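Long-range contacts in putative alpha-ketoglutarate-dependent taurine dioxygenase (Burkholderia xenovorans, PDB 5HSX), which probably acts as an iron(II)- and 2-oxoglutarate-dependent dioxygenase of the TauD/TfdA family: residues T68-V73 against E93-V98; H177-P182 against P222-S227; D149-N154 against T253-W258. All blocks are in the same frame, centred on the assembly; numbering follows the deposited sequence.

How the contacts relate
Contact 1 comes first along the chain, joining helix 69-77 to the loop that leads into strand 99-101, at one end of the seven-stranded mixed sheet. Contact 3 then pairs strands 150-154 and 253-256 in the four-stranded antiparallel sheet, and contact 2, between strands 174-179 and 225-228 of a third sheet, falls wholly within the chain that runs between them. Contacts 2 and 3 approach to about 7 Å between nearest atoms and contacts 1 and 3 to about 9 Å, while the centres of contacts 1 and 2 lie 28 Å apart. Contacts 2 and 3 lie near the metal site, through Phe224 and Trp152, whereas contact 1 joins a peripheral helix and loop at the surface.

Contact 1. Residues T68-V73 against E93-V98; sequences THEQHV and EGHPEV. With EDO (1,2-ethanediol), chain S.
His69 and His95 meet ring to ring where the start of helix 69-77 faces the loop that precedes strand 99-101. Just before them, Thr68 caps the helix: its OG1 accepts from Gln71 N at 3.0 Å, and Gln71 OE1 returns a bond from Thr68 N, which completes a capping box. Threonine suits the N-cap because its short hydroxyl can reach forward to the otherwise unbonded N-H of Gln71 in the first turn.

At the N-terminal end of the helix, His69 CB sits almost on the normal of the His95 ring, 3.8 Å from the centroid, as a CH-pi contact. With CG anti to the carbonyl carbon (chi1 -70°), the His69 imidazole turns an edge to the His95 face in an offset edge-to-face pair, the planes 62° apart and His69 CD2 3.7 Å from His95 CD2. The ring also meets Val98 CG1 obliquely, and an ethanediol carbon lies over one face. His69 ND1 is hydrogen-bonded to Arg139 NH1, which helps fix the rotation of the ring.

One residue on, the bent chain of Glu70 brings OE2 in the plane of the His95 ring, 3.4 Å from His95 CE1, where a carboxylate meets the electropositive rim. Glu70 OE1 accepts from the ethanediol. One turn along from His69, the branched Val73 and Val98 pack CG2 against CG2 at 3.6 Å; Val73 CG2 also touches Glu97 CB. His95 to Val98 form a type I beta turn, so both reach the helix. It is a capped helix N-terminus packed on a turn-bearing loop, at the surface of the TauD-type fold.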
loop_
_atom_site.group_PDB
_atom_site.type_symbol
_atom_site.label_atom_id
_atom_site.label_comp_id
_atom_site.label_asym_id
_atom_site.label_seq_id
_atom_site.Cartn_x
_atom_site.Cartn_y
_atom_site.Cartn_z
ATOM N N THR B 68 16.687 -3.138 24.794
ATOM C CA THR B 68 17.046 -1.891 25.445
ATOM C C THR B 68 17.676 -0.935 24.432
ATOM O O THR B 68 18.069 -1.329 23.329
ATOM C CB THR B 68 18.032 -2.135 26.588
ATOM O OG1 THR B 68 19.251 -2.670 26.052
ATOM C CG2 THR B 68 17.452 -3.101 27.629
ATOM N N HIS B 69 17.783 0.340 24.816
ATOM C CA HIS B 69 18.492 1.299 23.970
ATOM C C HIS B 69 19.922 0.840 23.713
ATOM O O HIS B 69 20.434 0.965 22.593
ATOM C CB HIS B 69 18.504 2.689 24.618
ATOM C CG HIS B 69 17.169 3.367 24.647
ATOM N ND1 HIS B 69 16.209 3.174 23.676
ATOM C CD2 HIS B 69 16.641 4.255 25.525
ATOM C CE1 HIS B 69 15.145 3.903 23.962
ATOM N NE2 HIS B 69 15.379 4.567 25.079
ATOM N N GLU B 70 20.579 0.296 24.741
ATOM C CA GLU B 70 21.946 -0.187 24.571
ATOM C C GLU B 70 22.012 -1.343 23.582
ATOM O O GLU B 70 22.920 -1.399 22.745
ATOM C CB GLU B 70 22.538 -0.613 25.916
ATOM C CG GLU B 70 22.888 0.538 26.845
ATOM C CD GLU B 70 21.705 1.016 27.674
ATOM O OE1 GLU B 70 20.549 0.639 27.368
ATOM O OE2 GLU B 70 21.938 1.766 28.646
ATOM N N GLN B 71 21.062 -2.279 23.664
ATOM C CA GLN B 71 21.071 -3.404 22.735
ATOM C C GLN B 71 20.767 -2.945 21.316
ATOM O O GLN B 71 21.349 -3.456 20.355
ATOM C CB GLN B 71 20.074 -4.469 23.191
ATOM C CG GLN B 71 20.545 -5.239 24.423
ATOM C CD GLN B 71 19.404 -5.934 25.156
ATOM O OE1 GLN B 71 18.229 -5.629 24.939
ATOM N NE2 GLN B 71 19.752 -6.871 26.034
ATOM N N HIS B 72 19.863 -1.974 21.172
ATOM C CA HIS B 72 19.551 -1.410 19.861
ATOM C C HIS B 72 20.789 -0.762 19.244
ATOM O O HIS B 72 21.101 -0.977 18.064
ATOM C CB HIS B 72 18.398 -0.409 20.029
ATOM C CG HIS B 72 17.871 0.178 18.755
ATOM N ND1 HIS B 72 16.756 0.993 18.731
ATOM C CD2 HIS B 72 18.292 0.081 17.471
ATOM C CE1 HIS B 72 16.514 1.370 17.490
ATOM N NE2 HIS B 72 17.432 0.832 16.705
ATOM N N VAL B 73 21.520 0.026 20.033
ATOM C CA VAL B 73 22.741 0.648 19.529
ATOM C C VAL B 73 23.782 -0.413 19.201
ATOM O O VAL B 73 24.448 -0.348 18.158
ATOM C CB VAL B 73 23.278 1.679 20.543
ATOM C CG1 VAL B 73 24.698 2.125 20.170
ATOM C CG2 VAL B 73 22.336 2.877 20.620
ATOM N N GLU B 93 17.503 10.998 26.564
ATOM C CA GLU B 93 18.535 11.312 27.547
ATOM C C GLU B 93 19.522 10.160 27.694
ATOM O O GLU B 93 19.126 9.004 27.861
ATOM C CB GLU B 93 17.899 11.630 28.905
ATOM C CG GLU B 93 17.233 12.996 28.986
ATOM C CD GLU B 93 18.223 14.126 29.222
ATOM O OE1 GLU B 93 19.118 13.971 30.080
ATOM O OE2 GLU B 93 18.105 15.173 28.549
ATOM N N GLY B 94 20.816 10.485 27.632
ATOM C CA GLY B 94 21.873 9.504 27.779
ATOM C C GLY B 94 22.203 8.697 26.538
ATOM O O GLY B 94 23.125 7.874 26.589
ATOM N N HIS B 95 21.498 8.905 25.427
ATOM C CA HIS B 95 21.671 8.093 24.218
ATOM C C HIS B 95 21.589 8.988 22.993
ATOM O O HIS B 95 20.543 9.084 22.337
ATOM C CB HIS B 95 20.629 6.972 24.154
ATOM C CG HIS B 95 20.648 6.072 25.351
ATOM N ND1 HIS B 95 21.630 5.127 25.554
ATOM C CD2 HIS B 95 19.819 5.990 26.419
ATOM C CE1 HIS B 95 21.402 4.495 26.692
ATOM N NE2 HIS B 95 20.309 4.999 27.236
ATOM N N PRO B 96 22.692 9.650 22.638
ATOM C CA PRO B 96 22.663 10.546 21.471
ATOM C C PRO B 96 22.402 9.823 20.165
ATOM O O PRO B 96 22.051 10.478 19.176
ATOM C CB PRO B 96 24.058 11.189 21.486
ATOM C CG PRO B 96 24.916 10.186 22.193
ATOM C CD PRO B 96 24.036 9.563 23.240
ATOM N N GLU B 97 22.544 8.499 20.131
ATOM C CA GLU B 97 22.336 7.734 18.907
ATOM C C GLU B 97 20.884 7.375 18.668
ATOM O O GLU B 97 20.551 6.923 17.569
ATOM C CB GLU B 97 23.136 6.427 18.934
ATOM C CG GLU B 97 24.572 6.562 19.391
ATOM C CD GLU B 97 24.720 6.447 20.897
ATOM O OE1 GLU B 97 25.869 6.271 21.348
ATOM O OE2 GLU B 97 23.699 6.535 21.626
ATOM N N VAL B 98 20.017 7.532 19.664
ATOM C CA VAL B 98 18.663 6.994 19.608
ATOM C C VAL B 98 17.674 8.144 19.493
ATOM O O VAL B 98 17.712 9.088 20.291
ATOM C CB VAL B 98 18.365 6.124 20.838
ATOM C CG1 VAL B 98 16.961 5.543 20.744
ATOM C CG2 VAL B 98 19.404 5.020 20.948
HETATM C C1 EDO S . 16.385 0.795 27.743
HETATM O O1 EDO S . 17.566 1.496 28.157
HETATM C C2 EDO S . 15.333 1.788 27.267
HETATM O O2 EDO S . 14.377 1.132 26.429
#

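Contact 2. Residues H177-P182 against P222-S227; sequences HRFTPP and PSFLKS
His177 lays its imidazole against Leu225, whose CB stands over one face of the ring, 4.0 Å from the centroid, while Leu225 CD1 comes within 3.7 Å of His177 NE2. The pi face of an imidazole accepts aliphatic C-H groups well. His177 ND1, bonding in the ring plane, is paired with Thr127 OG1. The two residues form an antiparallel non-hydrogen-bonded pair, and both side chains project on the same side of the sheet.

Beside them the backbone closes on Phe224 O, which accepts from Arg178 N at 3.0 Å and also receives the CA-H of His177. Arg178 and Lys226 run their aliphatic parts together, Arg178 CB to Lys226 CG at 3.8 Å, and their polar ends lead away to separate partners. Bent at chi2 (-54°), Lys226 folds its NZ back to Ser223 O at 3.1 Å; a water links that NZ to Arg178 O, and a second one joins Arg178 NE to Ser227 OG. Phe179 and Phe224 lie side by side, with Phe179 CD2 and Phe224 CE1 4.1 Å apart, and both touch Asn323, a ligand of the bound sodium. This is an antiparallel strand pairing at the edge of the metal site of a cupin-clan dioxygenase.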
loop_
_atom_site.group_PDB
_atom_site.type_symbol
_atom_site.label_atom_id
_atom_site.label_comp_id
_atom_site.label_asym_id
_atom_site.label_seq_id
_atom_site.Cartn_x
_atom_site.Cartn_y
_atom_site.Cartn_z
ATOM N N HIS B 177 17.523 19.131 -3.441
ATOM C CA HIS B 177 16.774 18.696 -2.266
ATOM C C HIS B 177 16.878 19.761 -1.181
ATOM O O HIS B 177 17.969 20.286 -0.924
ATOM C CB HIS B 177 17.306 17.365 -1.723
ATOM C CG HIS B 177 17.247 16.226 -2.701
ATOM N ND1 HIS B 177 16.653 15.020 -2.396
ATOM C CD2 HIS B 177 17.717 16.103 -3.967
ATOM C CE1 HIS B 177 16.750 14.206 -3.433
ATOM N NE2 HIS B 177 17.398 14.837 -4.398
ATOM N N ARG B 178 15.748 20.081 -0.546
ATOM C CA ARG B 178 15.684 21.131 0.465
ATOM C C ARG B 178 14.933 20.637 1.689
ATOM O O ARG B 178 13.976 19.864 1.582
ATOM C CB ARG B 178 14.977 22.400 -0.051
ATOM C CG ARG B 178 15.637 23.071 -1.245
ATOM C CD ARG B 178 14.826 24.287 -1.704
ATOM N NE ARG B 178 15.277 24.774 -3.005
ATOM C CZ ARG B 178 16.260 25.655 -3.170
ATOM N NH1 ARG B 178 16.885 26.154 -2.112
ATOM N NH2 ARG B 178 16.614 26.043 -4.391
ATOM N N PHE B 179 15.360 21.120 2.850
ATOM C CA PHE B 179 14.632 20.900 4.088
ATOM C C PHE B 179 14.791 22.131 4.965
ATOM O O PHE B 179 15.891 22.679 5.084
ATOM C CB PHE B 179 15.123 19.656 4.831
ATOM C CG PHE B 179 14.504 19.479 6.185
ATOM C CD1 PHE B 179 15.241 19.719 7.333
ATOM C CD2 PHE B 179 13.181 19.084 6.309
ATOM C CE1 PHE B 179 14.668 19.564 8.591
ATOM C CE2 PHE B 179 12.603 18.923 7.558
ATOM C CZ PHE B 179 13.348 19.164 8.700
ATOM N N THR B 180 13.685 22.561 5.560
ATOM C CA THR B 180 13.676 23.681 6.500
ATOM C C THR B 180 13.266 23.163 7.869
ATOM O O THR B 180 12.098 22.767 8.052
ATOM C CB THR B 180 12.723 24.781 6.035
ATOM O OG1 THR B 180 13.182 25.311 4.785
ATOM C CG2 THR B 180 12.648 25.903 7.069
ATOM N N PRO B 181 14.175 23.123 8.846
ATOM C CA PRO B 181 13.800 22.628 10.170
ATOM C C PRO B 181 12.814 23.570 10.835
ATOM O O PRO B 181 12.829 24.787 10.579
ATOM C CB PRO B 181 15.140 22.592 10.930
ATOM C CG PRO B 181 16.204 22.676 9.878
ATOM C CD PRO B 181 15.604 23.471 8.762
ATOM N N PRO B 182 11.924 23.051 11.699
ATOM C CA PRO B 182 10.990 23.853 12.501
ATOM C C PRO B 182 11.701 24.882 13.372
ATOM O O PRO B 182 12.774 24.567 13.893
ATOM C CB PRO B 182 10.288 22.807 13.375
ATOM C CG PRO B 182 10.407 21.537 12.613
ATOM C CD PRO B 182 11.733 21.606 11.915
ATOM N N PRO B 222 10.537 12.039 -2.570
ATOM C CA PRO B 222 9.510 13.027 -2.954
ATOM C C PRO B 222 9.288 14.155 -1.951
ATOM O O PRO B 222 8.949 15.268 -2.374
ATOM C CB PRO B 222 8.242 12.163 -3.136
ATOM C CG PRO B 222 8.815 10.830 -3.613
ATOM C CD PRO B 222 10.056 10.655 -2.752
ATOM N N SER B 223 9.470 13.927 -0.649
ATOM C CA SER B 223 9.248 15.027 0.291
ATOM C C SER B 223 10.302 16.123 0.190
ATOM O O SER B 223 10.025 17.267 0.570
ATOM C CB SER B 223 9.221 14.521 1.732
ATOM O OG SER B 223 8.109 13.692 1.949
ATOM N N PHE B 224 11.504 15.808 -0.288
ATOM C CA PHE B 224 12.621 16.745 -0.225
ATOM C C PHE B 224 13.109 17.225 -1.578
ATOM O O PHE B 224 13.635 18.342 -1.663
ATOM C CB PHE B 224 13.785 16.113 0.539
ATOM C CG PHE B 224 13.382 15.622 1.893
ATOM C CD1 PHE B 224 12.536 16.400 2.687
ATOM C CD2 PHE B 224 13.771 14.372 2.348
ATOM C CE1 PHE B 224 12.117 15.958 3.928
ATOM C CE2 PHE B 224 13.361 13.917 3.594
ATOM C CZ PHE B 224 12.528 14.712 4.386
ATOM N N LEU B 225 12.934 16.430 -2.633
ATOM C CA LEU B 225 13.388 16.843 -3.959
ATOM C C LEU B 225 12.445 17.911 -4.508
ATOM O O LEU B 225 11.234 17.686 -4.628
ATOM C CB LEU B 225 13.468 15.632 -4.888
ATOM C CG LEU B 225 13.741 15.867 -6.377
ATOM C CD1 LEU B 225 15.055 16.683 -6.619
ATOM C CD2 LEU B 225 13.788 14.521 -7.117
ATOM N N LYS B 226 12.991 19.088 -4.812
ATOM C CA LYS B 226 12.176 20.248 -5.164
ATOM C C LYS B 226 12.204 20.591 -6.640
ATOM O O LYS B 226 11.191 21.055 -7.179
ATOM C CB LYS B 226 12.638 21.480 -4.367
ATOM C CG LYS B 226 12.666 21.265 -2.865
ATOM C CD LYS B 226 11.326 20.775 -2.356
ATOM C CE LYS B 226 11.318 20.672 -0.829
ATOM N NZ LYS B 226 9.982 20.181 -0.372
ATOM N N SER B 227 13.343 20.398 -7.308
ATOM C CA SER B 227 13.454 20.809 -8.696
ATOM C C SER B 227 14.571 20.029 -9.377
ATOM O O SER B 227 15.497 19.529 -8.728
ATOM C CB SER B 227 13.724 22.310 -8.805
ATOM O OG SER B 227 14.960 22.643 -8.181
HETATM O O HOH W 1 14.617 24.265 -5.960
HETATM O O HOH W 2 11.311 19.996 2.331
#

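Contact 3. Residues D149-N154 against T253-W258; sequences DTQWTN and TVRFKW. With EDO (1,2-ethanediol), chain O.
Asp149 and Arg255 cross at about a right angle beside an antiparallel strand pair of the cupin-type fold, in which 150-154 runs against 253-256, an edge strand of its sheet within the chain. The carboxylate and guanidinium planes stand 77° apart, so the salt bridge is not a flat bidentate one. Instead Arg255 NE reaches the anti lone pair of Asp149 OD2 at 2.9 Å, nearly in the guanidinium plane, and NH2 adds only a weak bond to the same oxygen. The fully extended arginine chain carries the guanidinium outward from the sheet face, where Asp149 OD2 meets its NE edge. On this side Gln151 turns its amide nearly parallel to the guanidinium and donates NE2 to an ethanediol whose C2 lies over the guanidinium centre. The second subunit packs here too: its Thr253 O takes a weak bond from Arg255 NH1.

The opposite face, with Thr150, Trp152, Val254 and Phe256, is buried. Trp152 lies side by side with Phe256, its CZ3 3.8 Å from Phe256 CB, and Thr150 CG2 lies over one face of the Trp152 indole, toward its rim; large flat residues suit this buried side, where Phe61 and the metal ligand His273 also meet Trp152. Just past the strand, the Trp258 indole has Phe256 CE2 over its centre.

Between strands, the hydrogen-bonded pairs Thr150-Phe256 and Trp152-Val254 each exchange two backbone bonds, the shortest being Phe256 N to Thr150 O at 2.8 Å. At the Thr150 end two partners grip its hydroxyl, which lies beside its own backbone N (chi1 -53°): OG1 bonds a glycerol O1 and takes the indole N-H of Trp258 almost in the ring plane, with Trp258 NE1 2.8 Å from Thr150 OG1 at an N-H...O angle of 165°.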
loop_
_atom_site.group_PDB
_atom_site.type_symbol
_atom_site.label_atom_id
_atom_site.label_comp_id
_atom_site.label_asym_id
_atom_site.label_seq_id
_atom_site.Cartn_x
_atom_site.Cartn_y
_atom_site.Cartn_z
ATOM N N ASP B 149 0.672 1.380 10.076
ATOM C CA ASP B 149 1.545 0.613 9.195
ATOM C C ASP B 149 2.527 1.536 8.474
ATOM O O ASP B 149 2.235 2.704 8.216
ATOM C CB ASP B 149 0.730 -0.162 8.150
ATOM C CG ASP B 149 -0.140 -1.272 8.746
ATOM O OD1 ASP B 149 -0.172 -1.471 9.986
ATOM O OD2 ASP B 149 -0.825 -1.937 7.940
ATOM N N THR B 150 3.698 0.992 8.138
ATOM C CA THR B 150 4.718 1.692 7.366
ATOM C C THR B 150 4.859 1.017 6.007
ATOM O O THR B 150 4.678 -0.199 5.881
ATOM C CB THR B 150 6.077 1.686 8.099
ATOM O OG1 THR B 150 5.910 2.183 9.434
ATOM C CG2 THR B 150 7.106 2.553 7.371
ATOM N N GLN B 151 5.182 1.806 4.981
ATOM C CA GLN B 151 5.427 1.254 3.656
ATOM C C GLN B 151 6.789 1.696 3.140
ATOM O O GLN B 151 7.284 2.777 3.473
ATOM C CB GLN B 151 4.355 1.667 2.643
ATOM C CG GLN B 151 2.919 1.373 3.100
ATOM C CD GLN B 151 1.928 1.436 1.961
ATOM O OE1 GLN B 151 2.175 0.895 0.887
ATOM N NE2 GLN B 151 0.784 2.089 2.195
ATOM N N TRP B 152 7.375 0.847 2.299
ATOM C CA TRP B 152 8.615 1.143 1.601
ATOM C C TRP B 152 8.428 0.898 0.108
ATOM O O TRP B 152 7.618 0.061 -0.303
ATOM C CB TRP B 152 9.793 0.265 2.100
ATOM C CG TRP B 152 10.320 0.610 3.471
ATOM C CD1 TRP B 152 11.467 1.306 3.762
ATOM C CD2 TRP B 152 9.739 0.251 4.727
ATOM N NE1 TRP B 152 11.622 1.413 5.123
ATOM C CE2 TRP B 152 10.577 0.771 5.740
ATOM C CE3 TRP B 152 8.594 -0.459 5.096
ATOM C CZ2 TRP B 152 10.301 0.601 7.099
ATOM C CZ3 TRP B 152 8.316 -0.620 6.455
ATOM C CH2 TRP B 152 9.168 -0.096 7.431
ATOM N N THR B 153 9.215 1.596 -0.704
ATOM C CA THR B 153 9.211 1.333 -2.132
ATOM C C THR B 153 10.639 1.133 -2.617
ATOM O O THR B 153 11.583 1.696 -2.062
ATOM C CB THR B 153 8.520 2.446 -2.909
ATOM O OG1 THR B 153 8.455 2.071 -4.289
ATOM C CG2 THR B 153 9.264 3.797 -2.739
ATOM N N ASN B 154 10.776 0.319 -3.663
ATOM C CA ASN B 154 12.074 -0.127 -4.167
ATOM C C ASN B 154 12.489 0.806 -5.302
ATOM O O ASN B 154 11.980 0.703 -6.418
ATOM C CB ASN B 154 11.959 -1.579 -4.625
ATOM C CG ASN B 154 13.247 -2.136 -5.174
ATOM O OD1 ASN B 154 14.158 -1.397 -5.545
ATOM N ND2 ASN B 154 13.325 -3.458 -5.244
ATOM N N THR B 253 6.189 -1.769 -3.923
ATOM C CA THR B 253 6.038 -1.452 -2.508
ATOM C C THR B 253 5.837 -2.687 -1.636
ATOM O O THR B 253 5.440 -3.758 -2.101
ATOM C CB THR B 253 4.853 -0.495 -2.251
ATOM O OG1 THR B 253 3.610 -1.183 -2.469
ATOM C CG2 THR B 253 4.948 0.723 -3.152
ATOM N N VAL B 254 6.107 -2.504 -0.345
ATOM C CA VAL B 254 5.733 -3.466 0.690
ATOM C C VAL B 254 5.172 -2.694 1.879
ATOM O O VAL B 254 5.620 -1.582 2.179
ATOM C CB VAL B 254 6.933 -4.356 1.104
ATOM C CG1 VAL B 254 8.035 -3.523 1.798
ATOM C CG2 VAL B 254 6.465 -5.507 1.996
ATOM N N ARG B 255 4.175 -3.279 2.542
ATOM C CA ARG B 255 3.534 -2.700 3.717
ATOM C C ARG B 255 3.815 -3.580 4.929
ATOM O O ARG B 255 3.810 -4.813 4.824
ATOM C CB ARG B 255 2.023 -2.562 3.475
ATOM C CG ARG B 255 1.227 -1.933 4.619
ATOM C CD ARG B 255 -0.172 -1.602 4.122
ATOM N NE ARG B 255 -1.026 -1.121 5.198
ATOM C CZ ARG B 255 -2.195 -0.517 4.997
ATOM N NH1 ARG B 255 -2.621 -0.301 3.762
ATOM N NH2 ARG B 255 -2.929 -0.116 6.040
ATOM N N PHE B 256 4.056 -2.949 6.082
ATOM C CA PHE B 256 4.460 -3.641 7.303
ATOM C C PHE B 256 3.522 -3.239 8.428
ATOM O O PHE B 256 3.384 -2.048 8.724
ATOM C CB PHE B 256 5.906 -3.290 7.670
ATOM C CG PHE B 256 6.462 -4.061 8.842
ATOM C CD1 PHE B 256 6.731 -5.417 8.736
ATOM C CD2 PHE B 256 6.771 -3.415 10.024
ATOM C CE1 PHE B 256 7.269 -6.118 9.806
ATOM C CE2 PHE B 256 7.323 -4.106 11.093
ATOM C CZ PHE B 256 7.574 -5.459 10.983
ATOM N N LYS B 257 2.897 -4.219 9.063
ATOM C CA LYS B 257 2.075 -3.970 10.237
ATOM C C LYS B 257 2.908 -4.270 11.472
ATOM O O LYS B 257 3.353 -5.408 11.668
ATOM C CB LYS B 257 0.794 -4.804 10.224
ATOM C CG LYS B 257 -0.055 -4.562 11.470
ATOM C CD LYS B 257 -1.422 -5.210 11.345
ATOM C CE LYS B 257 -2.335 -4.807 12.508
ATOM N NZ LYS B 257 -1.841 -5.259 13.845
ATOM N N TRP B 258 3.128 -3.241 12.286
ATOM C CA TRP B 258 3.996 -3.347 13.449
ATOM C C TRP B 258 3.368 -4.177 14.558
ATOM O O TRP B 258 2.145 -4.248 14.708
ATOM C CB TRP B 258 4.325 -1.957 13.995
ATOM C CG TRP B 258 5.189 -1.181 13.074
ATOM C CD1 TRP B 258 4.788 -0.416 12.018
ATOM C CD2 TRP B 258 6.618 -1.108 13.107
ATOM N NE1 TRP B 258 5.883 0.132 11.392
ATOM C CE2 TRP B 258 7.017 -0.276 12.048
ATOM C CE3 TRP B 258 7.596 -1.662 13.940
ATOM C CZ2 TRP B 258 8.354 0.014 11.790
ATOM C CZ3 TRP B 258 8.923 -1.369 13.689
ATOM C CH2 TRP B 258 9.293 -0.543 12.616
HETATM C C1 EDO O . -1.775 3.498 6.031
HETATM O O1 EDO O . -1.266 4.525 6.891
HETATM C C2 EDO O . -0.622 2.714 5.406
HETATM O O2 EDO O . 0.172 3.596 4.600
HETATM O O HOH W 3 1.306 -1.097 12.265
HETATM O O HOH W 4 -2.272 0.952 8.932
#